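Local coordinates for protein glycerol trinitrate reductase (Agrobacterium tumefaciens, PDB 5EPD) that probably uses FMN to reduce nitrate esters such as glycerol trinitrate, as an old yellow enzyme of TIM-barrel fold, here in its flavin-free form, at residues 53-58 with 93-98; 68-73 with 346-351; 297-300 with 304-307; 336-341 with 362-367. All coordinates share one frame; numbering follows the deposited sequence.

Contact 1: 53-58 with 93-98; sequences AGFVPG and GIYTQA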
loop_
_atom_site.group_PDB
_atom_site.type_symbol
_atom_site.label_atom_id
_atom_site.label_comp_id
_atom_site.label_asym_id
_atom_site.label_seq_id
_atom_site.Cartn_x
_atom_site.Cartn_y
_atom_site.Cartn_z
ATOM N N ALA A 53 19.845 -5.912 5.990
ATOM C CA ALA A 53 20.647 -4.776 6.473
ATOM C C ALA A 53 20.315 -3.468 5.750
ATOM O O ALA A 53 20.210 -3.450 4.523
ATOM C CB ALA A 53 22.141 -5.086 6.308
ATOM N N GLY A 54 20.150 -2.383 6.505
ATOM C CA GLY A 54 19.809 -1.093 5.906
ATOM C C GLY A 54 18.460 -1.039 5.181
ATOM O O GLY A 54 18.254 -0.186 4.320
ATOM N N PHE A 55 17.540 -1.936 5.544
ATOM C CA PHE A 55 16.174 -1.919 5.003
ATOM C C PHE A 55 16.173 -2.053 3.463
ATOM O O PHE A 55 15.233 -1.624 2.748
ATOM C CB PHE A 55 15.426 -0.663 5.481
ATOM C CG PHE A 55 15.696 -0.330 6.913
ATOM C CD1 PHE A 55 15.285 -1.189 7.919
ATOM C CD2 PHE A 55 16.387 0.817 7.255
ATOM C CE1 PHE A 55 15.556 -0.907 9.258
ATOM C CE2 PHE A 55 16.653 1.121 8.589
ATOM C CZ PHE A 55 16.245 0.254 9.595
ATOM N N VAL A 56 17.235 -2.704 2.992
ATOM C CA VAL A 56 17.428 -3.018 1.593
ATOM C C VAL A 56 16.679 -4.314 1.316
ATOM O O VAL A 56 16.691 -5.208 2.158
ATOM C CB VAL A 56 18.941 -3.189 1.300
ATOM C CG1 VAL A 56 19.179 -3.581 -0.144
ATOM C CG2 VAL A 56 19.706 -1.902 1.645
ATOM N N PRO A 57 16.031 -4.425 0.134
ATOM C CA PRO A 57 15.293 -5.651 -0.182
ATOM C C PRO A 57 16.174 -6.874 -0.030
ATOM O O PRO A 57 17.308 -6.869 -0.501
ATOM C CB PRO A 57 14.884 -5.453 -1.646
ATOM C CG PRO A 57 14.800 -3.976 -1.808
ATOM C CD PRO A 57 15.920 -3.431 -0.956
ATOM N N GLY A 58 15.657 -7.894 0.652
ATOM C CA GLY A 58 16.393 -9.140 0.887
ATOM C C GLY A 58 16.657 -9.891 -0.403
ATOM O O GLY A 58 16.033 -9.642 -1.439
ATOM N N GLY A 93 13.062 0.108 2.704
ATOM C CA GLY A 93 13.002 1.562 2.542
ATOM C C GLY A 93 13.103 2.006 1.105
ATOM O O GLY A 93 13.278 1.201 0.179
ATOM N N ILE A 94 12.953 3.305 0.908
ATOM C CA ILE A 94 13.132 3.877 -0.416
ATOM C C ILE A 94 13.776 5.250 -0.256
ATOM O O ILE A 94 13.497 6.161 -1.013
ATOM C CB ILE A 94 11.794 3.894 -1.207
ATOM C CG1 ILE A 94 11.974 4.374 -2.654
ATOM C CG2 ILE A 94 10.753 4.745 -0.495
ATOM C CD1 ILE A 94 13.073 3.635 -3.392
ATOM N N TYR A 95 14.652 5.392 0.736
ATOM C CA TYR A 95 15.248 6.696 1.025
ATOM C C TYR A 95 16.764 6.757 0.886
ATOM O O TYR A 95 17.294 7.859 0.799
ATOM C CB TYR A 95 14.819 7.205 2.413
ATOM C CG TYR A 95 15.109 6.276 3.610
ATOM C CD1 TYR A 95 14.165 5.360 4.046
ATOM C CD2 TYR A 95 16.305 6.361 4.315
ATOM C CE1 TYR A 95 14.404 4.537 5.129
ATOM C CE2 TYR A 95 16.552 5.545 5.404
ATOM C CZ TYR A 95 15.592 4.633 5.808
ATOM O OH TYR A 95 15.824 3.812 6.884
ATOM N N THR A 96 17.452 5.610 0.887
ATOM C CA THR A 96 18.909 5.570 0.672
ATOM C C THR A 96 19.229 4.909 -0.674
ATOM O O THR A 96 18.447 4.090 -1.163
ATOM C CB THR A 96 19.646 4.783 1.768
ATOM O OG1 THR A 96 19.334 3.391 1.648
ATOM C CG2 THR A 96 19.290 5.281 3.141
ATOM N N GLN A 97 20.380 5.262 -1.259
ATOM C CA GLN A 97 20.844 4.644 -2.515
ATOM C C GLN A 97 20.932 3.119 -2.461
ATOM O O GLN A 97 20.569 2.463 -3.447
ATOM C CB GLN A 97 22.219 5.179 -2.941
ATOM C CG GLN A 97 22.564 4.880 -4.398
ATOM C CD GLN A 97 21.601 5.550 -5.398
ATOM O OE1 GLN A 97 21.110 6.651 -5.164
ATOM N NE2 GLN A 97 21.330 4.878 -6.516
ATOM N N ALA A 98 21.438 2.567 -1.345
ATOM C CA ALA A 98 21.467 1.109 -1.112
ATOM C C ALA A 98 20.102 0.472 -1.391
ATOM O O ALA A 98 20.006 -0.505 -2.128
ATOM C CB ALA A 98 21.907 0.788 0.314
HETATM O O HOH W 1 20.038 1.444 3.291
#

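Contact 2: 68-73 with 346-351; sequences RASAGL and LVERLQ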
loop_
_atom_site.group_PDB
_atom_site.type_symbol
_atom_site.label_atom_id
_atom_site.label_comp_id
_atom_site.label_asym_id
_atom_site.label_seq_id
_atom_site.Cartn_x
_atom_site.Cartn_y
_atom_site.Cartn_z
ATOM N N ARG A 68 5.346 -13.876 -9.274
ATOM C CA ARG A 68 3.935 -13.410 -9.295
ATOM C C ARG A 68 3.700 -12.360 -10.373
ATOM O O ARG A 68 2.652 -11.726 -10.397
ATOM C CB ARG A 68 3.588 -12.815 -7.919
ATOM C CG ARG A 68 3.638 -13.879 -6.849
ATOM C CD ARG A 68 3.819 -13.386 -5.412
ATOM N NE ARG A 68 3.661 -14.590 -4.586
ATOM C CZ ARG A 68 4.577 -15.566 -4.493
ATOM N NH1 ARG A 68 5.776 -15.454 -5.096
ATOM N NH2 ARG A 68 4.298 -16.656 -3.786
ATOM N N ALA A 69 4.654 -12.212 -11.290
ATOM C CA ALA A 69 4.611 -11.142 -12.257
ATOM C C ALA A 69 3.569 -11.359 -13.374
ATOM O O ALA A 69 3.382 -10.470 -14.224
ATOM C CB ALA A 69 5.989 -10.956 -12.848
ATOM N N SER A 70 2.882 -12.507 -13.384
ATOM C CA SER A 70 1.759 -12.689 -14.316
ATOM C C SER A 70 0.560 -11.826 -13.880
ATOM O O SER A 70 -0.390 -11.612 -14.660
ATOM C CB SER A 70 1.372 -14.162 -14.466
ATOM O OG SER A 70 0.749 -14.644 -13.295
ATOM N N ALA A 71 0.611 -11.302 -12.650
ATOM C CA ALA A 71 -0.349 -10.262 -12.252
ATOM C C ALA A 71 -0.258 -9.071 -13.219
ATOM O O ALA A 71 0.841 -8.589 -13.548
ATOM C CB ALA A 71 -0.118 -9.805 -10.813
ATOM N N GLY A 72 -1.423 -8.613 -13.677
ATOM C CA GLY A 72 -1.516 -7.361 -14.431
ATOM C C GLY A 72 -0.713 -6.240 -13.785
ATOM O O GLY A 72 0.041 -5.549 -14.469
ATOM N N LEU A 73 -0.867 -6.065 -12.468
ATOM C CA LEU A 73 -0.108 -5.061 -11.724
ATOM C C LEU A 73 0.191 -5.588 -10.328
ATOM O O LEU A 73 -0.708 -6.143 -9.650
ATOM C CB LEU A 73 -0.912 -3.749 -11.615
ATOM C CG LEU A 73 -0.273 -2.575 -10.847
ATOM C CD1 LEU A 73 0.921 -1.981 -11.583
ATOM C CD2 LEU A 73 -1.288 -1.483 -10.552
ATOM N N LEU A 346 -1.601 -17.375 -9.487
ATOM C CA LEU A 346 -2.985 -17.025 -9.189
ATOM C C LEU A 346 -3.775 -16.618 -10.422
ATOM O O LEU A 346 -4.927 -17.035 -10.575
ATOM C CB LEU A 346 -3.082 -15.866 -8.164
ATOM C CG LEU A 346 -4.514 -15.490 -7.731
ATOM C CD1 LEU A 346 -5.199 -16.661 -7.042
ATOM C CD2 LEU A 346 -4.484 -14.285 -6.818
ATOM N N VAL A 347 -3.177 -15.791 -11.284
ATOM C CA VAL A 347 -3.878 -15.364 -12.491
ATOM C C VAL A 347 -4.305 -16.597 -13.307
ATOM O O VAL A 347 -5.490 -16.776 -13.612
ATOM C CB VAL A 347 -3.047 -14.380 -13.359
ATOM C CG1 VAL A 347 -3.809 -14.004 -14.631
ATOM C CG2 VAL A 347 -2.780 -13.116 -12.573
ATOM N N GLU A 348 -3.324 -17.455 -13.587
ATOM C CA GLU A 348 -3.524 -18.651 -14.407
ATOM C C GLU A 348 -4.583 -19.568 -13.801
ATOM O O GLU A 348 -5.420 -20.116 -14.533
ATOM C CB GLU A 348 -2.199 -19.416 -14.602
ATOM C CG GLU A 348 -1.136 -18.681 -15.438
ATOM C CD GLU A 348 -0.289 -17.649 -14.660
ATOM O OE1 GLU A 348 -0.608 -17.314 -13.486
ATOM O OE2 GLU A 348 0.718 -17.164 -15.233
ATOM N N ARG A 349 -4.548 -19.717 -12.473
ATOM C CA ARG A 349 -5.483 -20.593 -11.756
ATOM C C ARG A 349 -6.904 -20.031 -11.730
ATOM O O ARG A 349 -7.874 -20.789 -11.706
ATOM C CB ARG A 349 -5.038 -20.814 -10.309
ATOM C CG ARG A 349 -3.745 -21.607 -10.166
ATOM C CD ARG A 349 -3.646 -22.155 -8.754
ATOM N NE ARG A 349 -2.267 -22.395 -8.345
ATOM C CZ ARG A 349 -1.902 -23.275 -7.413
ATOM N NH1 ARG A 349 -2.805 -24.003 -6.755
ATOM N NH2 ARG A 349 -0.618 -23.423 -7.131
ATOM N N LEU A 350 -7.028 -18.706 -11.705
ATOM C CA LEU A 350 -8.343 -18.067 -11.712
ATOM C C LEU A 350 -8.953 -18.288 -13.086
ATOM O O LEU A 350 -10.162 -18.564 -13.225
ATOM C CB LEU A 350 -8.236 -16.573 -11.360
ATOM C CG LEU A 350 -7.884 -16.212 -9.898
ATOM C CD1 LEU A 350 -7.661 -14.716 -9.789
ATOM C CD2 LEU A 350 -8.958 -16.643 -8.919
ATOM N N GLN A 351 -8.079 -18.231 -14.084
ATOM C CA GLN A 351 -8.461 -18.426 -15.481
ATOM C C GLN A 351 -8.797 -19.868 -15.845
ATOM O O GLN A 351 -9.678 -20.086 -16.667
ATOM C CB GLN A 351 -7.377 -17.878 -16.439
ATOM C CG GLN A 351 -7.942 -17.564 -17.827
ATOM C CD GLN A 351 -7.045 -16.685 -18.696
ATOM O OE1 GLN A 351 -5.850 -16.570 -18.451
ATOM N NE2 GLN A 351 -7.630 -16.063 -19.730
HETATM O O HOH W 2 -0.282 -14.662 -10.877
#

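Contact 3: 297-300 with 304-307; sequences PFDY and RRRF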
loop_
_atom_site.group_PDB
_atom_site.type_symbol
_atom_site.label_atom_id
_atom_site.label_comp_id
_atom_site.label_asym_id
_atom_site.label_seq_id
_atom_site.Cartn_x
_atom_site.Cartn_y
_atom_site.Cartn_z
ATOM N N PRO A 297 -23.544 1.786 7.213
ATOM C CA PRO A 297 -23.460 1.352 5.817
ATOM C C PRO A 297 -22.842 2.423 4.874
ATOM O O PRO A 297 -23.421 3.502 4.723
ATOM C CB PRO A 297 -24.932 1.087 5.463
ATOM C CG PRO A 297 -25.708 2.049 6.317
ATOM C CD PRO A 297 -24.896 2.271 7.570
ATOM N N PHE A 298 -21.702 2.112 4.242
ATOM C CA PHE A 298 -20.949 3.076 3.413
ATOM C C PHE A 298 -21.314 3.028 1.923
ATOM O O PHE A 298 -21.602 1.963 1.386
ATOM C CB PHE A 298 -19.433 2.836 3.586
ATOM C CG PHE A 298 -18.564 3.940 3.016
ATOM C CD1 PHE A 298 -18.222 5.053 3.788
ATOM C CD2 PHE A 298 -18.091 3.873 1.697
ATOM C CE1 PHE A 298 -17.433 6.070 3.252
ATOM C CE2 PHE A 298 -17.311 4.894 1.159
ATOM C CZ PHE A 298 -16.982 5.997 1.939
ATOM N N ASP A 299 -21.271 4.188 1.252
ATOM C CA ASP A 299 -21.569 4.293 -0.200
ATOM C C ASP A 299 -20.316 4.459 -1.057
ATOM O O ASP A 299 -19.846 5.578 -1.264
ATOM C CB ASP A 299 -22.526 5.467 -0.505
ATOM C CG ASP A 299 -22.894 5.568 -2.002
ATOM O OD1 ASP A 299 -22.359 4.807 -2.825
ATOM O OD2 ASP A 299 -23.720 6.426 -2.375
ATOM N N TYR A 300 -19.807 3.345 -1.589
ATOM C CA TYR A 300 -18.619 3.376 -2.433
ATOM C C TYR A 300 -18.934 3.922 -3.821
ATOM O O TYR A 300 -18.046 4.444 -4.507
ATOM C CB TYR A 300 -17.975 1.978 -2.518
ATOM C CG TYR A 300 -17.463 1.476 -1.173
ATOM C CD1 TYR A 300 -16.206 1.858 -0.676
ATOM C CD2 TYR A 300 -18.245 0.635 -0.395
ATOM C CE1 TYR A 300 -15.762 1.428 0.565
ATOM C CE2 TYR A 300 -17.807 0.190 0.843
ATOM C CZ TYR A 300 -16.573 0.584 1.317
ATOM O OH TYR A 300 -16.184 0.115 2.552
ATOM N N ARG A 304 -16.684 6.139 -6.344
ATOM C CA ARG A 304 -16.647 5.708 -7.741
ATOM C C ARG A 304 -17.156 6.780 -8.724
ATOM O O ARG A 304 -16.526 7.033 -9.760
ATOM C CB ARG A 304 -17.477 4.429 -7.879
ATOM C CG ARG A 304 -17.613 3.899 -9.284
ATOM C CD ARG A 304 -16.271 3.839 -9.982
ATOM N NE ARG A 304 -16.229 2.785 -10.980
ATOM C CZ ARG A 304 -15.321 2.704 -11.951
ATOM N NH1 ARG A 304 -14.383 3.641 -12.083
ATOM N NH2 ARG A 304 -15.365 1.677 -12.808
ATOM N N ARG A 305 -18.289 7.403 -8.405
ATOM C CA ARG A 305 -18.820 8.475 -9.233
ATOM C C ARG A 305 -17.898 9.702 -9.265
ATOM O O ARG A 305 -17.648 10.277 -10.315
ATOM C CB ARG A 305 -20.205 8.871 -8.734
ATOM C CG ARG A 305 -21.312 8.090 -9.403
ATOM C CD ARG A 305 -22.680 8.494 -8.890
ATOM N NE ARG A 305 -23.238 7.420 -8.076
ATOM C CZ ARG A 305 -23.459 7.475 -6.761
ATOM N NH1 ARG A 305 -23.967 6.405 -6.145
ATOM N NH2 ARG A 305 -23.194 8.576 -6.053
ATOM N N ARG A 306 -17.382 10.085 -8.105
ATOM C CA ARG A 306 -16.566 11.287 -7.972
ATOM C C ARG A 306 -15.235 11.175 -8.655
ATOM O O ARG A 306 -14.659 12.184 -9.053
ATOM C CB ARG A 306 -16.320 11.592 -6.504
ATOM C CG ARG A 306 -17.572 12.049 -5.814
ATOM C CD ARG A 306 -17.407 12.069 -4.309
ATOM N NE ARG A 306 -18.718 12.165 -3.682
ATOM C CZ ARG A 306 -19.444 13.275 -3.627
ATOM N NH1 ARG A 306 -18.983 14.412 -4.135
ATOM N NH2 ARG A 306 -20.621 13.247 -3.039
ATOM N N PHE A 307 -14.716 9.960 -8.752
ATOM C CA PHE A 307 -13.401 9.768 -9.333
ATOM C C PHE A 307 -13.569 9.351 -10.801
ATOM O O PHE A 307 -14.296 8.413 -11.144
ATOM C CB PHE A 307 -12.564 8.761 -8.510
ATOM C CG PHE A 307 -11.089 8.792 -8.845
ATOM C CD1 PHE A 307 -10.263 9.820 -8.355
ATOM C CD2 PHE A 307 -10.532 7.828 -9.681
ATOM C CE1 PHE A 307 -8.917 9.858 -8.683
ATOM C CE2 PHE A 307 -9.192 7.879 -10.017
ATOM C CZ PHE A 307 -8.385 8.885 -9.521
#

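Contact 4: 336-341 with 362-367; sequences FGRPFI and AKIFGG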
loop_
_atom_site.group_PDB
_atom_site.type_symbol
_atom_site.label_atom_id
_atom_site.label_comp_id
_atom_site.label_asym_id
_atom_site.label_seq_id
_atom_site.Cartn_x
_atom_site.Cartn_y
_atom_site.Cartn_z
ATOM N N PHE A 336 -6.188 -8.634 -5.165
ATOM C CA PHE A 336 -6.253 -9.832 -4.316
ATOM C C PHE A 336 -5.037 -9.823 -3.414
ATOM O O PHE A 336 -3.931 -9.491 -3.858
ATOM C CB PHE A 336 -6.176 -11.104 -5.176
ATOM C CG PHE A 336 -7.343 -11.294 -6.093
ATOM C CD1 PHE A 336 -7.409 -10.612 -7.293
ATOM C CD2 PHE A 336 -8.386 -12.147 -5.750
ATOM C CE1 PHE A 336 -8.488 -10.770 -8.134
ATOM C CE2 PHE A 336 -9.481 -12.305 -6.587
ATOM C CZ PHE A 336 -9.534 -11.610 -7.780
ATOM N N GLY A 337 -5.220 -10.208 -2.156
ATOM C CA GLY A 337 -4.139 -10.126 -1.153
ATOM C C GLY A 337 -3.502 -11.475 -0.847
ATOM O O GLY A 337 -2.613 -11.932 -1.568
ATOM N N ARG A 338 -3.960 -12.132 0.212
ATOM C CA ARG A 338 -3.353 -13.403 0.611
ATOM C C ARG A 338 -3.252 -14.453 -0.504
ATOM O O ARG A 338 -2.273 -15.176 -0.569
ATOM C CB ARG A 338 -4.073 -13.991 1.840
ATOM C CG ARG A 338 -3.840 -13.181 3.115
ATOM C CD ARG A 338 -4.071 -13.989 4.375
ATOM N NE ARG A 338 -3.559 -13.271 5.547
ATOM C CZ ARG A 338 -3.388 -13.795 6.765
ATOM N NH1 ARG A 338 -3.683 -15.081 7.016
ATOM N NH2 ARG A 338 -2.894 -13.019 7.745
ATOM N N PRO A 339 -4.272 -14.555 -1.383
ATOM C CA PRO A 339 -4.154 -15.589 -2.419
ATOM C C PRO A 339 -2.863 -15.510 -3.232
ATOM O O PRO A 339 -2.352 -16.533 -3.635
ATOM C CB PRO A 339 -5.379 -15.321 -3.303
ATOM C CG PRO A 339 -6.400 -14.792 -2.353
ATOM C CD PRO A 339 -5.627 -13.951 -1.377
ATOM N N PHE A 340 -2.357 -14.309 -3.489
ATOM C CA PHE A 340 -1.092 -14.123 -4.189
ATOM C C PHE A 340 0.110 -14.611 -3.362
ATOM O O PHE A 340 1.167 -14.933 -3.927
ATOM C CB PHE A 340 -0.882 -12.648 -4.542
ATOM C CG PHE A 340 -1.339 -12.289 -5.917
ATOM C CD1 PHE A 340 -0.643 -12.749 -7.036
ATOM C CD2 PHE A 340 -2.448 -11.478 -6.107
ATOM C CE1 PHE A 340 -1.066 -12.429 -8.321
ATOM C CE2 PHE A 340 -2.869 -11.156 -7.381
ATOM C CZ PHE A 340 -2.175 -11.633 -8.489
ATOM N N ILE A 341 -0.022 -14.623 -2.028
ATOM C CA ILE A 341 1.029 -15.205 -1.176
ATOM C C ILE A 341 1.207 -16.698 -1.526
ATOM O O ILE A 341 2.313 -17.169 -1.856
ATOM C CB ILE A 341 0.716 -15.054 0.333
ATOM C CG1 ILE A 341 0.658 -13.570 0.742
ATOM C CG2 ILE A 341 1.764 -15.795 1.160
ATOM C CD1 ILE A 341 0.391 -13.346 2.217
ATOM N N ALA A 362 1.518 -18.554 9.646
ATOM C CA ALA A 362 2.665 -18.423 10.557
ATOM C C ALA A 362 3.937 -17.950 9.828
ATOM O O ALA A 362 4.857 -17.460 10.482
ATOM C CB ALA A 362 2.917 -19.724 11.308
ATOM N N LYS A 363 3.983 -18.092 8.492
ATOM C CA LYS A 363 5.160 -17.693 7.721
ATOM C C LYS A 363 4.963 -16.431 6.889
ATOM O O LYS A 363 5.817 -16.101 6.063
ATOM C CB LYS A 363 5.616 -18.832 6.790
ATOM C CG LYS A 363 5.873 -20.171 7.472
ATOM C CD LYS A 363 7.081 -20.098 8.376
ATOM C CE LYS A 363 7.460 -21.482 8.903
ATOM N NZ LYS A 363 7.766 -22.451 7.809
ATOM N N ILE A 364 3.864 -15.721 7.078
ATOM C CA ILE A 364 3.655 -14.492 6.300
ATOM C C ILE A 364 4.727 -13.441 6.633
ATOM O O ILE A 364 5.363 -12.890 5.719
ATOM C CB ILE A 364 2.224 -13.898 6.478
ATOM C CG1 ILE A 364 1.184 -14.842 5.856
ATOM C CG2 ILE A 364 2.110 -12.487 5.854
ATOM C CD1 ILE A 364 -0.247 -14.448 6.172
ATOM N N PHE A 365 4.910 -13.192 7.936
ATOM C CA PHE A 365 5.730 -12.098 8.454
ATOM C C PHE A 365 7.033 -12.646 9.028
ATOM O O PHE A 365 7.017 -13.397 10.027
ATOM C CB PHE A 365 4.986 -11.331 9.591
ATOM C CG PHE A 365 3.586 -10.917 9.236
ATOM C CD1 PHE A 365 3.355 -9.876 8.343
ATOM C CD2 PHE A 365 2.487 -11.599 9.771
ATOM C CE1 PHE A 365 2.052 -9.524 7.986
ATOM C CE2 PHE A 365 1.189 -11.251 9.420
ATOM C CZ PHE A 365 0.964 -10.210 8.534
ATOM N N GLY A 366 8.154 -12.256 8.412
ATOM C CA GLY A 366 9.488 -12.651 8.864
ATOM C C GLY A 366 9.888 -13.991 8.295
ATOM O O GLY A 366 9.115 -14.636 7.577
ATOM N N GLY A 367 11.113 -14.395 8.607
ATOM C CA GLY A 367 11.621 -15.702 8.194
ATOM C C GLY A 367 12.355 -15.795 6.856
ATOM O O GLY A 367 13.008 -14.854 6.384
#

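Contact 1: 53-58 with 93-98
Phe55 and Tyr95 meet because their first torsions bring the tyrosine hydroxyl beside the phenylalanine ring: Phe55 sets CG anti to its carbonyl carbon (chi1 -41°), and Tyr95 holds CG between its backbone N and carbonyl carbon (chi1 56°). Phe55 and Val56 form a G1 beta bulge in the small antiparallel hairpin of strands 51-52 and 56-57, which here lies against the loop leading into helix 97-112. The phenol oxygen approaches the phenylalanine ring obliquely, with Tyr95 OH 3.1 Å from Phe55 CD2. Its distance to Phe55 CE2 is 3.3 Å, so the oxygen rests in van der Waals contact beside the CD2-CE2 side of the ring.

Beside the rings the backbones are joined by one hydrogen bond, from Gly93 N to Phe55 O at 2.8 Å. The N-H lies in the carbonyl plane and uses a lone pair of the oxygen. This bond sets the closest backbone approach, and Gly93 has no side chain to press on Phe55 CB or to run into Tyr95 CE1. A water provides a second, polar bridge: it donates to Gly54 O at 2.6 Å and hydrogen-bonds to Thr96 OG1. Gly54 O also accepts from Gln99 NE2, so the tip of the hairpin is tied to the start of the helix. Thr96 is the N-cap of that helix, and its hydroxyl therefore both caps a backbone N and holds the water. At the start of helix 97-112 the contact is apolar. Val56 has CG2 anti to its carbonyl carbon, which puts this methyl 3.7 Å from Ala98 CB.

Contact 2: 68-73 with 346-351
Ser70 reaches from the loop 68-73 to the first turn of helix 346-352, and each atom of its short side chain has a neighbour there. CB lies against the carboxylate of Glu348, 3.2 Å from OE2. One bond further out, OG has both carboxylate oxygens within reach, Glu348 OE1 at 3.0 Å and OE2 at 3.2 Å. The same hydroxyl contacts a water at 2.6 Å, and that water accepts the N-H of Val347, a donor of the helix's first turn. Ser70 OG stands between its backbone N and carbonyl carbon (chi1 71°), which directs it at the helix. Glu348 answers with a chain bent at chi2 (83°), folding its carboxylate back towards the serine.

Val347 CG2 packs over the backbone of Ser70 and Ala71, 3.5 Å from Ser70 O and 3.8 Å from Ala71 CA, where the chain leaves a type I beta turn, Arg68 to Ala71. Ser70 O also accepts a hydrogen bond from Asn39 ND2.

The loop connects helix 61-66 to barrel strand 73-80, whose Leu73 pairs through its backbone with Ile41 and Met43 of strand 41-43. Ala71, from the loop, rests on Phe340 of helix 338-342. From helix 346-352, Val347 and Leu350 rest on Ile41 of strand 41-43, and Leu346 and Leu350 on Phe336 of strand 333-336. The helix therefore packs outside the seam where the first and last strands close the barrel.

Contact 3: 297-300 with 304-307
The carboxylate of Asp299 lies at the edge of the Arg305 guanidinium, near its plane, in a long salt bridge of 3.8 Å between OD2 and NH1. The two side chains run at about a right angle, and the planes of their charged groups are turned 64° apart, so the pair is not a parallel, two-pronged one. A bend at chi3 (-109°) helps turn the guanidinium towards Asp299. At 3.8 Å the attraction is probably modest. The stronger partner of the aspartate is the backbone: OD1 accepts from Ser302 N, making Asp299 the N-cap of helix 300-306. The negative carboxylate at this N-terminal end would probably interact favourably with the helix dipole and with the guanidinium.

One turn into the helix, Arg304 N donates to Tyr300 O at 2.8 Å in a nearly straight bond along the C=O axis. This is an i to i+4 bond of the first turn. Arg304 CB, 3.4 Å from Tyr300 O, flanks the same carbonyl, while its guanidinium leads away to Asp332 OD1 and Gly329 O. The Tyr300 ring also leads away from this turn, and one of its faces is covered by Phe298 CD2, which lies 3.4 Å above the ring centre.

The short helix sits between barrel strands 281-284 and 310-313 in the chain. Tyr300 packs on Val284 and Tyr311, Arg304 on Tyr311, and Phe307 on Ile282. Alongside runs helix 263-276, touched by Phe298, Arg306 and Phe307; Arg306 also forms a salt bridge with its Asp272.

Contact 4: 336-341 with 362-367
Ile364 presents its CD1 methyl end-on to the face of the Arg338 guanidinium, 3.2 Å above the plane and over its centre. CZ is the nearest atom of the group to that methyl, at 3.3 Å, with the three nitrogens a little further off; the methyl therefore sits squarely over the flat group. The two side chains run at about a right angle. Arg338 is extended from CG to NE, which carries its guanidinium beyond the helix and over the isoleucine.

The second partner, Ile341, also meets Ile364 at about a right angle. Its CD1 lies against the first carbons of both arms, 4.0 Å from Ile364 CG1 and 4.1 Å from Ile364 CG2. Beyond Ile341, CD1 of Ile364 goes on to the guanidinium, while its CG2 lies 3.5 Å above the plane of the Phe365 ring, over its centre.

Helix 338-342 directly follows 333-336, the last strand of the TIM barrel, and the segment 362-367 belongs to the C-terminal loop after helix 346-352. The contact lays that loop along one side of the helix. Ile341 also touches Tyr375 and Arg48. The carbonyl O of Ile364 accepts from Arg48 NE and Arg50 NH2, and Lys363 O accepts from Arg50 NH1, so arginines from the chain after strand 41-43 hold the backbone that carries the isoleucine.

Overall arrangement
Contacts 1 and 3 lie at the surface on opposite sides of the chain's centre, about 37 Å apart between centres, and both use helix-capping side chains and polar bridges. Contact 4 is buried and rests on packing of methyls, one of them over a guanidinium; contact 2 is partly buried and mixes a serine, a carboxylate and a water with a valine. Contacts 2 and 4 alone touch: Arg68 probably donates from NE to Phe340 O and from NH2 to Ile341 O, and Phe340 packs on Leu346. Each uses one of two successive helices beside the barrel's closure, 346-352 in contact 2 and 338-342 in contact 4. Contact 3 is nested within the loop that contact 2 closes.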